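Telomerase reverse transcriptase (Candida tropicalis MYA-3404, PDB 6ZD1) is a reverse transcriptase that probably extends chromosome ends by copying a template within telomerase RNA into telomeric DNA repeats. Local coordinates at residues A[188-192]-A[595-600]; A[307-311]-A[608-614]; A[589-593]-A[619-623]; A[653-657]-A[673-677]. All blocks are in the same frame, centred on the assembly; numbering follows the deposited sequence.

Contact 1: A[188-192]-A[595-600]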
loop_
_atom_site.group_PDB
_atom_site.type_symbol
_atom_site.label_atom_id
_atom_site.label_comp_id
_atom_site.label_asym_id
_atom_site.label_seq_id
_atom_site.Cartn_x
_atom_site.Cartn_y
_atom_site.Cartn_z
HETATM N N MSE A 188 -10.174 7.166 5.562
HETATM C CA MSE A 188 -10.207 8.078 4.419
HETATM C C MSE A 188 -8.871 8.812 4.309
HETATM O O MSE A 188 -8.302 8.942 3.224
HETATM C CB MSE A 188 -11.363 9.070 4.548
HETATM C CG MSE A 188 -12.050 9.387 3.226
HETATM SE SE MSE A 188 -12.445 7.773 2.202
HETATM C CE MSE A 188 -13.514 6.818 3.526
ATOM N N ASP A 189 -8.384 9.293 5.453
ATOM C CA ASP A 189 -7.089 9.963 5.558
ATOM C C ASP A 189 -6.107 8.966 6.162
ATOM O O ASP A 189 -6.028 8.814 7.386
ATOM C CB ASP A 189 -7.193 11.229 6.399
ATOM C CG ASP A 189 -5.892 12.009 6.450
ATOM O OD1 ASP A 189 -4.935 11.635 5.737
ATOM O OD2 ASP A 189 -5.825 13.001 7.206
ATOM N N ARG A 190 -5.356 8.285 5.297
ATOM C CA ARG A 190 -4.460 7.216 5.715
ATOM C C ARG A 190 -2.998 7.653 5.748
ATOM O O ARG A 190 -2.096 6.832 5.546
ATOM C CB ARG A 190 -4.658 6.005 4.810
ATOM C CG ARG A 190 -6.053 5.406 4.940
ATOM C CD ARG A 190 -6.518 4.751 3.652
ATOM N NE ARG A 190 -7.567 3.763 3.883
ATOM C CZ ARG A 190 -7.714 2.642 3.184
ATOM N NH1 ARG A 190 -6.869 2.350 2.204
ATOM N NH2 ARG A 190 -8.702 1.807 3.471
ATOM N N SER A 191 -2.751 8.936 6.018
ATOM C CA SER A 191 -1.460 9.387 6.520
ATOM C C SER A 191 -1.355 9.173 8.019
ATOM O O SER A 191 -0.305 9.454 8.607
ATOM C CB SER A 191 -1.239 10.876 6.211
ATOM O OG SER A 191 -1.190 11.134 4.819
ATOM N N LYS A 192 -2.432 8.689 8.634
ATOM C CA LYS A 192 -2.501 8.493 10.073
ATOM C C LYS A 192 -1.856 7.167 10.443
ATOM O O LYS A 192 -2.341 6.100 10.053
ATOM C CB LYS A 192 -3.954 8.531 10.543
ATOM C CG LYS A 192 -4.428 9.885 11.049
ATOM C CD LYS A 192 -4.556 10.904 9.926
ATOM C CE LYS A 192 -5.087 12.230 10.452
ATOM N NZ LYS A 192 -5.147 13.273 9.393
ATOM N N SER A 595 4.533 10.388 3.599
ATOM C CA SER A 595 3.448 10.285 4.567
ATOM C C SER A 595 2.161 9.803 3.913
ATOM O O SER A 595 1.347 9.144 4.569
ATOM C CB SER A 595 3.219 11.635 5.249
ATOM O OG SER A 595 2.152 11.559 6.182
ATOM N N ASN A 596 1.962 10.102 2.629
ATOM C CA ASN A 596 0.748 9.699 1.938
ATOM C C ASN A 596 0.937 8.470 1.063
ATOM O O ASN A 596 -0.050 7.956 0.530
ATOM C CB ASN A 596 0.218 10.857 1.082
ATOM C CG ASN A 596 -0.230 12.036 1.918
ATOM O OD1 ASN A 596 -1.373 12.094 2.371
ATOM N ND2 ASN A 596 0.674 12.980 2.138
ATOM N N LEU A 597 2.167 7.974 0.916
ATOM C CA LEU A 597 2.437 6.819 0.061
ATOM C C LEU A 597 2.341 5.555 0.910
ATOM O O LEU A 597 3.339 4.950 1.305
ATOM C CB LEU A 597 3.798 6.951 -0.607
ATOM C CG LEU A 597 4.129 5.873 -1.641
ATOM C CD1 LEU A 597 3.307 6.071 -2.911
ATOM C CD2 LEU A 597 5.621 5.846 -1.945
ATOM N N SER A 598 1.106 5.152 1.188
ATOM C CA SER A 598 0.855 4.010 2.049
ATOM C C SER A 598 1.036 2.696 1.293
ATOM O O SER A 598 0.978 2.638 0.062
ATOM C CB SER A 598 -0.548 4.092 2.636
ATOM O OG SER A 598 -0.761 5.335 3.280
ATOM N N GLU A 599 1.248 1.624 2.062
ATOM C CA GLU A 599 1.540 0.325 1.464
ATOM C C GLU A 599 0.352 -0.236 0.690
ATOM O O GLU A 599 0.546 -0.874 -0.352
ATOM C CB GLU A 599 1.963 -0.671 2.549
ATOM C CG GLU A 599 3.286 -0.346 3.225
ATOM C CD GLU A 599 3.650 -1.338 4.321
ATOM O OE1 GLU A 599 2.913 -2.332 4.503
ATOM O OE2 GLU A 599 4.676 -1.121 5.002
ATOM N N PHE A 600 -0.876 0.013 1.151
ATOM C CA PHE A 600 -2.037 -0.607 0.522
ATOM C C PHE A 600 -2.282 -0.081 -0.885
ATOM O O PHE A 600 -2.950 -0.757 -1.676
ATOM C CB PHE A 600 -3.291 -0.396 1.373
ATOM C CG PHE A 600 -3.494 1.021 1.792
ATOM C CD1 PHE A 600 -3.850 1.986 0.867
ATOM C CD2 PHE A 600 -3.323 1.395 3.108
ATOM C CE1 PHE A 600 -4.018 3.292 1.241
ATOM C CE2 PHE A 600 -3.500 2.702 3.488
ATOM C CZ PHE A 600 -3.834 3.648 2.542
#

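Contact 2: A[307-311]-A[608-614]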
loop_
_atom_site.group_PDB
_atom_site.type_symbol
_atom_site.label_atom_id
_atom_site.label_comp_id
_atom_site.label_asym_id
_atom_site.label_seq_id
_atom_site.Cartn_x
_atom_site.Cartn_y
_atom_site.Cartn_z
ATOM N N ASN A 307 -11.530 -0.632 -13.928
ATOM C CA ASN A 307 -10.334 -0.990 -13.179
ATOM C C ASN A 307 -9.814 0.113 -12.263
ATOM O O ASN A 307 -8.943 -0.165 -11.434
ATOM C CB ASN A 307 -9.223 -1.413 -14.146
ATOM C CG ASN A 307 -9.584 -2.658 -14.936
ATOM O OD1 ASN A 307 -10.324 -3.520 -14.456
ATOM N ND2 ASN A 307 -9.065 -2.758 -16.153
ATOM N N SER A 308 -10.316 1.343 -12.363
ATOM C CA SER A 308 -9.761 2.426 -11.558
ATOM C C SER A 308 -10.793 3.536 -11.400
ATOM O O SER A 308 -11.824 3.556 -12.076
ATOM C CB SER A 308 -8.470 2.968 -12.181
ATOM O OG SER A 308 -8.714 3.546 -13.453
ATOM N N THR A 309 -10.497 4.468 -10.488
ATOM C CA THR A 309 -11.423 5.565 -10.216
ATOM C C THR A 309 -11.501 6.538 -11.390
ATOM O O THR A 309 -12.596 6.941 -11.802
ATOM C CB THR A 309 -11.018 6.301 -8.938
ATOM O OG1 THR A 309 -11.429 5.537 -7.797
ATOM C CG2 THR A 309 -11.671 7.676 -8.881
ATOM N N ASN A 310 -10.349 6.940 -11.933
ATOM C CA ASN A 310 -10.363 7.851 -13.072
ATOM C C ASN A 310 -11.125 7.255 -14.247
ATOM O O ASN A 310 -11.740 7.994 -15.024
ATOM C CB ASN A 310 -8.939 8.207 -13.498
ATOM C CG ASN A 310 -8.173 8.942 -12.418
ATOM O OD1 ASN A 310 -8.582 8.969 -11.258
ATOM N ND2 ASN A 310 -7.048 9.537 -12.794
ATOM N N GLU A 311 -11.106 5.927 -14.390
ATOM C CA GLU A 311 -11.888 5.313 -15.455
ATOM C C GLU A 311 -13.381 5.438 -15.182
ATOM O O GLU A 311 -14.171 5.586 -16.122
ATOM C CB GLU A 311 -11.493 3.846 -15.639
ATOM C CG GLU A 311 -11.514 3.397 -17.099
ATOM C CD GLU A 311 -11.542 1.889 -17.269
ATOM O OE1 GLU A 311 -12.559 1.371 -17.781
ATOM O OE2 GLU A 311 -10.552 1.221 -16.899
ATOM N N SER A 608 -5.523 -3.249 -8.987
ATOM C CA SER A 608 -4.977 -3.359 -10.328
ATOM C C SER A 608 -3.820 -2.379 -10.504
ATOM O O SER A 608 -3.635 -1.450 -9.715
ATOM C CB SER A 608 -6.055 -3.090 -11.378
ATOM O OG SER A 608 -6.500 -1.747 -11.315
ATOM N N LEU A 609 -3.025 -2.612 -11.552
ATOM C CA LEU A 609 -1.907 -1.718 -11.840
ATOM C C LEU A 609 -2.388 -0.313 -12.174
ATOM O O LEU A 609 -1.753 0.673 -11.784
ATOM C CB LEU A 609 -1.062 -2.273 -12.983
ATOM C CG LEU A 609 0.105 -3.167 -12.575
ATOM C CD1 LEU A 609 1.049 -3.379 -13.749
ATOM C CD2 LEU A 609 0.842 -2.571 -11.388
ATOM N N GLU A 610 -3.508 -0.199 -12.899
ATOM C CA GLU A 610 -4.040 1.123 -13.210
ATOM C C GLU A 610 -4.433 1.866 -11.943
ATOM O O GLU A 610 -4.290 3.092 -11.870
ATOM C CB GLU A 610 -5.250 1.015 -14.144
ATOM C CG GLU A 610 -4.994 0.285 -15.451
ATOM C CD GLU A 610 -5.323 -1.195 -15.370
ATOM O OE1 GLU A 610 -4.932 -1.945 -16.290
ATOM O OE2 GLU A 610 -5.977 -1.608 -14.388
ATOM N N THR A 611 -4.913 1.136 -10.932
ATOM C CA THR A 611 -5.220 1.755 -9.648
ATOM C C THR A 611 -3.946 2.117 -8.898
ATOM O O THR A 611 -3.850 3.207 -8.321
ATOM C CB THR A 611 -6.094 0.821 -8.812
ATOM O OG1 THR A 611 -7.387 0.708 -9.421
ATOM C CG2 THR A 611 -6.247 1.357 -7.393
ATOM N N ILE A 612 -2.953 1.223 -8.900
ATOM C CA ILE A 612 -1.671 1.552 -8.281
ATOM C C ILE A 612 -1.068 2.776 -8.952
ATOM O O ILE A 612 -0.612 3.712 -8.286
ATOM C CB ILE A 612 -0.709 0.355 -8.348
ATOM C CG1 ILE A 612 -1.176 -0.763 -7.423
ATOM C CG2 ILE A 612 0.700 0.790 -7.975
ATOM C CD1 ILE A 612 -0.303 -1.991 -7.492
ATOM N N ARG A 613 -1.097 2.801 -10.284
ATOM C CA ARG A 613 -0.485 3.903 -11.016
ATOM C C ARG A 613 -1.189 5.216 -10.704
ATOM O O ARG A 613 -0.542 6.203 -10.329
ATOM C CB ARG A 613 -0.517 3.596 -12.511
ATOM C CG ARG A 613 -0.284 4.789 -13.405
ATOM C CD ARG A 613 -1.542 5.121 -14.178
ATOM N NE ARG A 613 -1.276 6.075 -15.246
ATOM C CZ ARG A 613 -2.145 6.379 -16.202
ATOM N NH1 ARG A 613 -3.339 5.800 -16.220
ATOM N NH2 ARG A 613 -1.820 7.257 -17.142
ATOM N N GLU A 614 -2.523 5.228 -10.787
ATOM C CA GLU A 614 -3.268 6.463 -10.553
ATOM C C GLU A 614 -3.090 6.973 -9.127
ATOM O O GLU A 614 -3.104 8.189 -8.898
ATOM C CB GLU A 614 -4.749 6.253 -10.878
ATOM C CG GLU A 614 -5.024 6.126 -12.375
ATOM C CD GLU A 614 -6.462 5.758 -12.683
ATOM O OE1 GLU A 614 -7.319 5.872 -11.776
ATOM O OE2 GLU A 614 -6.737 5.349 -13.832
#

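Contact 3: A[589-593]-A[619-623]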
loop_
_atom_site.group_PDB
_atom_site.type_symbol
_atom_site.label_atom_id
_atom_site.label_comp_id
_atom_site.label_asym_id
_atom_site.label_seq_id
_atom_site.Cartn_x
_atom_site.Cartn_y
_atom_site.Cartn_z
ATOM N N LEU A 589 8.192 18.524 1.138
ATOM C CA LEU A 589 7.404 17.754 0.180
ATOM C C LEU A 589 7.851 16.298 0.124
ATOM O O LEU A 589 7.054 15.420 -0.227
ATOM C CB LEU A 589 7.483 18.386 -1.210
ATOM C CG LEU A 589 6.776 19.727 -1.408
ATOM C CD1 LEU A 589 6.955 20.211 -2.832
ATOM C CD2 LEU A 589 5.297 19.631 -1.054
ATOM N N LYS A 590 9.105 16.012 0.472
ATOM C CA LYS A 590 9.511 14.618 0.582
ATOM C C LYS A 590 8.844 13.968 1.786
ATOM O O LYS A 590 8.405 12.815 1.711
ATOM C CB LYS A 590 11.035 14.516 0.672
ATOM C CG LYS A 590 11.603 13.171 0.238
ATOM C CD LYS A 590 11.506 12.165 1.354
ATOM C CE LYS A 590 11.775 10.756 0.890
ATOM N NZ LYS A 590 11.555 9.817 2.048
ATOM N N GLN A 591 8.731 14.706 2.894
ATOM C CA GLN A 591 7.956 14.223 4.032
ATOM C C GLN A 591 6.499 13.999 3.650
ATOM O O GLN A 591 5.918 12.959 3.981
ATOM C CB GLN A 591 8.051 15.212 5.190
ATOM C CG GLN A 591 9.340 15.105 5.956
ATOM C CD GLN A 591 9.560 13.704 6.482
ATOM O OE1 GLN A 591 8.789 13.210 7.309
ATOM N NE2 GLN A 591 10.603 13.044 5.990
ATOM N N PHE A 592 5.900 14.953 2.931
ATOM C CA PHE A 592 4.501 14.817 2.535
ATOM C C PHE A 592 4.293 13.596 1.651
ATOM O O PHE A 592 3.319 12.852 1.825
ATOM C CB PHE A 592 4.037 16.084 1.816
ATOM C CG PHE A 592 2.695 15.948 1.148
ATOM C CD1 PHE A 592 1.527 16.118 1.872
ATOM C CD2 PHE A 592 2.603 15.660 -0.206
ATOM C CE1 PHE A 592 0.291 15.996 1.262
ATOM C CE2 PHE A 592 1.369 15.533 -0.820
ATOM C CZ PHE A 592 0.211 15.703 -0.085
ATOM N N TYR A 593 5.210 13.360 0.712
ATOM C CA TYR A 593 5.044 12.255 -0.229
ATOM C C TYR A 593 5.081 10.913 0.489
ATOM O O TYR A 593 4.194 10.072 0.304
ATOM C CB TYR A 593 6.129 12.320 -1.303
ATOM C CG TYR A 593 5.932 11.347 -2.439
ATOM C CD1 TYR A 593 5.185 11.702 -3.551
ATOM C CD2 TYR A 593 6.501 10.079 -2.407
ATOM C CE1 TYR A 593 4.996 10.823 -4.594
ATOM C CE2 TYR A 593 6.315 9.188 -3.455
ATOM C CZ TYR A 593 5.561 9.570 -4.545
ATOM O OH TYR A 593 5.368 8.704 -5.597
ATOM N N ILE A 619 -0.692 11.199 -5.722
ATOM C CA ILE A 619 0.271 11.774 -4.785
ATOM C C ILE A 619 1.236 12.694 -5.518
ATOM O O ILE A 619 1.580 13.775 -5.026
ATOM C CB ILE A 619 1.032 10.678 -4.018
ATOM C CG1 ILE A 619 0.064 9.657 -3.431
ATOM C CG2 ILE A 619 1.838 11.302 -2.896
ATOM C CD1 ILE A 619 -0.852 10.239 -2.396
ATOM N N LEU A 620 1.692 12.279 -6.704
ATOM C CA LEU A 620 2.624 13.100 -7.471
ATOM C C LEU A 620 2.004 14.448 -7.821
ATOM O O LEU A 620 2.613 15.500 -7.592
ATOM C CB LEU A 620 3.062 12.360 -8.738
ATOM C CG LEU A 620 4.065 11.209 -8.587
ATOM C CD1 LEU A 620 4.290 10.514 -9.921
ATOM C CD2 LEU A 620 5.386 11.702 -8.015
ATOM N N LYS A 621 0.775 14.439 -8.348
ATOM C CA LYS A 621 0.147 15.689 -8.771
ATOM C C LYS A 621 0.026 16.668 -7.610
ATOM O O LYS A 621 0.320 17.859 -7.762
ATOM C CB LYS A 621 -1.226 15.417 -9.386
ATOM C CG LYS A 621 -1.173 14.752 -10.753
ATOM C CD LYS A 621 -2.560 14.339 -11.248
ATOM C CE LYS A 621 -3.367 15.524 -11.771
ATOM N NZ LYS A 621 -4.006 16.331 -10.692
ATOM N N LEU A 622 -0.383 16.184 -6.436
ATOM C CA LEU A 622 -0.453 17.065 -5.275
ATOM C C LEU A 622 0.922 17.599 -4.905
ATOM O O LEU A 622 1.064 18.773 -4.539
ATOM C CB LEU A 622 -1.067 16.327 -4.089
ATOM C CG LEU A 622 -2.559 16.075 -4.232
ATOM C CD1 LEU A 622 -3.068 15.320 -3.024
ATOM C CD2 LEU A 622 -3.291 17.397 -4.400
ATOM N N THR A 623 1.954 16.764 -5.024
ATOM C CA THR A 623 3.298 17.217 -4.690
ATOM C C THR A 623 3.764 18.294 -5.660
ATOM O O THR A 623 4.292 19.329 -5.236
ATOM C CB THR A 623 4.265 16.035 -4.684
ATOM O OG1 THR A 623 3.776 15.020 -3.797
ATOM C CG2 THR A 623 5.644 16.481 -4.215
#

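Contact 4: A[653-657]-A[673-677]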
loop_
_atom_site.group_PDB
_atom_site.type_symbol
_atom_site.label_atom_id
_atom_site.label_comp_id
_atom_site.label_asym_id
_atom_site.label_seq_id
_atom_site.Cartn_x
_atom_site.Cartn_y
_atom_site.Cartn_z
ATOM N N ILE A 653 11.380 9.136 -6.909
ATOM C CA ILE A 653 11.155 7.976 -7.769
ATOM C C ILE A 653 11.688 6.703 -7.115
ATOM O O ILE A 653 11.037 5.651 -7.152
ATOM C CB ILE A 653 11.786 8.214 -9.151
ATOM C CG1 ILE A 653 11.078 9.368 -9.860
ATOM C CG2 ILE A 653 11.718 6.956 -9.999
ATOM C CD1 ILE A 653 11.630 9.668 -11.230
ATOM N N GLU A 654 12.881 6.776 -6.518
ATOM C CA GLU A 654 13.472 5.608 -5.870
ATOM C C GLU A 654 12.604 5.103 -4.723
ATOM O O GLU A 654 12.434 3.890 -4.554
ATOM C CB GLU A 654 14.874 5.944 -5.360
ATOM C CG GLU A 654 16.011 5.366 -6.189
ATOM C CD GLU A 654 16.337 3.930 -5.819
ATOM O OE1 GLU A 654 15.626 3.354 -4.968
ATOM O OE2 GLU A 654 17.308 3.377 -6.378
ATOM N N THR A 655 12.074 6.013 -3.904
ATOM C CA THR A 655 11.252 5.581 -2.776
ATOM C C THR A 655 9.994 4.868 -3.255
ATOM O O THR A 655 9.598 3.842 -2.689
ATOM C CB THR A 655 10.890 6.774 -1.893
ATOM O OG1 THR A 655 12.080 7.490 -1.539
ATOM C CG2 THR A 655 10.208 6.292 -0.623
ATOM N N THR A 656 9.362 5.386 -4.311
ATOM C CA THR A 656 8.147 4.762 -4.821
ATOM C C THR A 656 8.436 3.364 -5.348
ATOM O O THR A 656 7.745 2.401 -4.996
ATOM C CB THR A 656 7.539 5.636 -5.921
ATOM O OG1 THR A 656 7.273 6.947 -5.405
ATOM C CG2 THR A 656 6.245 5.022 -6.447
ATOM N N ILE A 657 9.485 3.223 -6.161
ATOM C CA ILE A 657 9.802 1.917 -6.728
ATOM C C ILE A 657 10.199 0.945 -5.627
ATOM O O ILE A 657 9.777 -0.217 -5.626
ATOM C CB ILE A 657 10.899 2.049 -7.799
ATOM C CG1 ILE A 657 10.411 2.917 -8.961
ATOM C CG2 ILE A 657 11.290 0.681 -8.324
ATOM C CD1 ILE A 657 9.201 2.349 -9.672
ATOM N N LEU A 673 5.369 1.071 -14.015
ATOM C CA LEU A 673 5.190 2.177 -13.081
ATOM C C LEU A 673 6.240 3.258 -13.300
ATOM O O LEU A 673 5.935 4.452 -13.207
ATOM C CB LEU A 673 5.233 1.664 -11.644
ATOM C CG LEU A 673 4.752 2.643 -10.572
ATOM C CD1 LEU A 673 3.307 3.050 -10.828
ATOM C CD2 LEU A 673 4.904 2.037 -9.184
ATOM N N LEU A 674 7.481 2.861 -13.595
ATOM C CA LEU A 674 8.537 3.846 -13.816
ATOM C C LEU A 674 8.212 4.748 -14.999
ATOM O O LEU A 674 8.422 5.966 -14.936
ATOM C CB LEU A 674 9.877 3.141 -14.030
ATOM C CG LEU A 674 11.104 4.032 -14.224
ATOM C CD1 LEU A 674 11.229 5.006 -13.071
ATOM C CD2 LEU A 674 12.369 3.194 -14.353
ATOM N N THR A 675 7.684 4.177 -16.083
ATOM C CA THR A 675 7.382 4.999 -17.249
ATOM C C THR A 675 6.117 5.824 -17.050
ATOM O O THR A 675 6.026 6.938 -17.577
ATOM C CB THR A 675 7.275 4.130 -18.505
ATOM O OG1 THR A 675 6.222 3.175 -18.352
ATOM C CG2 THR A 675 8.586 3.397 -18.743
ATOM N N CYS A 676 5.145 5.320 -16.281
ATOM C CA CYS A 676 4.015 6.167 -15.908
ATOM C C CYS A 676 4.462 7.327 -15.028
ATOM O O CYS A 676 3.908 8.430 -15.126
ATOM C CB CYS A 676 2.941 5.346 -15.194
ATOM S SG CYS A 676 1.968 4.278 -16.275
ATOM N N ILE A 677 5.477 7.108 -14.187
ATOM C CA ILE A 677 6.012 8.191 -13.369
ATOM C C ILE A 677 6.661 9.250 -14.250
ATOM O O ILE A 677 6.459 10.453 -14.047
ATOM C CB ILE A 677 7.009 7.637 -12.338
ATOM C CG1 ILE A 677 6.287 6.845 -11.251
ATOM C CG2 ILE A 677 7.821 8.759 -11.719
ATOM C CD1 ILE A 677 7.241 6.133 -10.317
#

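Contact 1: A[188-192]-A[595-600]
Arg190 meets Phe600 in a cation-pi contact in which the guanidinium stands on the ring instead of lying flat against it. The two planes are 68° apart, and NH1 sits 3.1 Å above the ring plane of Phe600, over its centre. Arg190 CZ lies 4.2 Å from the ring centroid. Arginine suits this place because its long, extended chain carries the guanidinium out from the loop to the ring. Phe600 is brought here by a chi1 of 49°, which sets CG between its backbone N and carbonyl carbon, a crowded position. Its other face is met by Ser598 CB, so the ring is held between an arginine and a serine.

Two weak bonds join the backbones through small hydroxyl side chains. Ser598 OG gives its proton to Arg190 O at 3.0 Å, and Ser191 OG reaches Ser595 O at 3.2 Å. Ser595 O belongs to the last turn of helix 582-596, which ends at Asn596, and it also has Ser191 CA nearby, at 3.4 Å, in a CA-H...O contact. Serine fits both places: the backbones come within 5.1 Å (Ser191 CA to Asn596 CA), too near for bulk. Within the loop, Asp189 OD1 accepts a weak bond from Ser191 N, which helps to shape it.

Segment 188-192, within the RNA-binding domain, connects strands 180-184 and 193-197. Ser598 and Phe600 also touch Glu184 at the end of the first strand, while Leu597 turns the opposite way and packs on Thr656 of helix 642-664.

Contact 2: A[307-311]-A[608-614]
Ser308 and Glu614 form the tight centre of this contact, where one carboxylate takes two donors from a helix start. Ser308 OG gives a 2.7 Å bond to Glu614 OE2, and Asn310 N gives a 3.2 Å bond to Glu614 OE1. Both donors come on the syn side but about 30° out of the carboxylate plane, so the group is gripped at each oxygen and its rotation is fixed. An extended glutamate has the length to span the gap between the helices.

Ser308 is the N-cap of helix 309-326 in the reverse transcriptase domain, and Ser608 is the N-cap of helix 609-637, so two helix starts meet. The acid lies where the first helix presents backbone N-H groups, which probably favours its negative charge. Beside it, Asn307 O accepts from Thr611 OG1 at 2.7 Å, in the carbonyl plane. Ser608 OG is 2.9 Å from Asn307 O, and its oxygen receives a weak capping bond from Thr611 N.

Toward solvent the packing thins. The exposed Asn310 lays its amide over the Glu614 carboxylate, the planes 21° apart, while Glu610, bent at chi2, brings OE2 to 3.3 Å from Asn307 CB.

Contact 3: A[589-593]-A[619-623]
An antiparallel helix pair of the C-terminal helical region, which corresponds to the thumb of other polymerases, packs here with Phe592 and Tyr593 of helix 582-596 set against Thr623 of helix 609-637. The short axes are 10.4 Å apart at closest approach, and their directions differ by 157°. Both aromatic side chains swing CG anti to the backbone N (chi1 169° in Phe592), and this carries the rings across to the other helix.

Each ring turns an edge to the Thr623 hydroxyl: OG1 lies near both ring planes, 3.6 Å from Tyr593 CD1 and 3.8 Å from Phe592 CD2. The threonine suits a buried position with two such neighbours because it is short and two-sided. Its CG2 points to the aliphatic Leu589, reaching CB at 4.0 Å.

Branched side chains fill the rest. Ile619 CG2 comes within 3.4 Å of Tyr593 CD1, and Leu620 CD2 lies 3.6 Å from Tyr593 CE1, the two methyls approaching the CD1-CE1 border obliquely from opposite sides of the ring plane. The phenol end is still served: Tyr593 OH bonds to Thr656 of helix 642-664. Phe592, with no such duty, rests obliquely by CE2 on Leu622 CB.

The threonine hydroxyl is satisfied within its own helix, for OG1 gives a 2.8 Å bond to Ile619 O from above the carbonyl plane, while Thr623 N reaches the same oxygen from the opposite face.

Contact 4: A[653-657]-A[673-677]
Ile653 and Ile677 share a chi1 near -70°, which sets CG1 anti to the carbonyl carbon and CG2 anti to the backbone N, and in this setting their beta branches interlock. The two side chains slide past each other in opposite directions, with Ile653 CG1 3.8 Å from Ile677 CG2. The other branch of the first isoleucine is used as well: Ile653 CG2 meets Leu674 CD1 at 3.7 Å, the leucine crossing it at about a right angle. Ile657 takes a different shape. Its chi2 of -61° folds CD1 round instead of extending it, and that one methyl then sits 4.3 Å from Leu673 CD2, 4.3 Å from Ile677 CD1 and 4.5 Å from Leu674 CB.

Thr656 completes the face. Its CG2 points at Ile677 CD1, tip to tip at 4.1 Å, while OG1 bonds back to Ile652 O and is also engaged by Tyr593. A threonine therefore lends a methyl to one helix and keeps its hydroxyl for its own and for helix 582-596.

Helices 642-664 and 670-684 are consecutive in the C-terminal helical region and run roughly antiparallel, 147° between the short axes, which are 11.0 Å apart at closest approach. Leu389 of strand 389-390 touches Ile653, Ile657 and Leu674, and Val616 of helix 609-637 touches Thr656 and Ile677.

All six touching residues are buried, and they meet only through carbon, apart from the backbone N of Leu674 near Ile657 CD1. Cohesion here thus rests on hydrophobic burial and the fit of branched shapes, with no directional bond setting the helices' register.

In the fold
From the N terminus, the chain first offers segment 188-192 in the RNA-binding domain, then 307-311 at a helix start of the reverse transcriptase domain; both wait for the C-terminal helices. Contact 1 closes a loop of 402 residues on the end of helix 582-596, and contact 2 closes one of 296 on the start of helix 609-637. Their segments alternate, so the loops cross. Contact 3, a short closure of 25 residues between those two helices, crosses both. Contact 4 follows in series with a 15-residue closure. Contact 3 touches contacts 1 and 4, and Arg613 packs on Cys676 where contacts 2 and 4 meet, tying the RNA-binding and reverse transcriptase domains to the C-terminal helices.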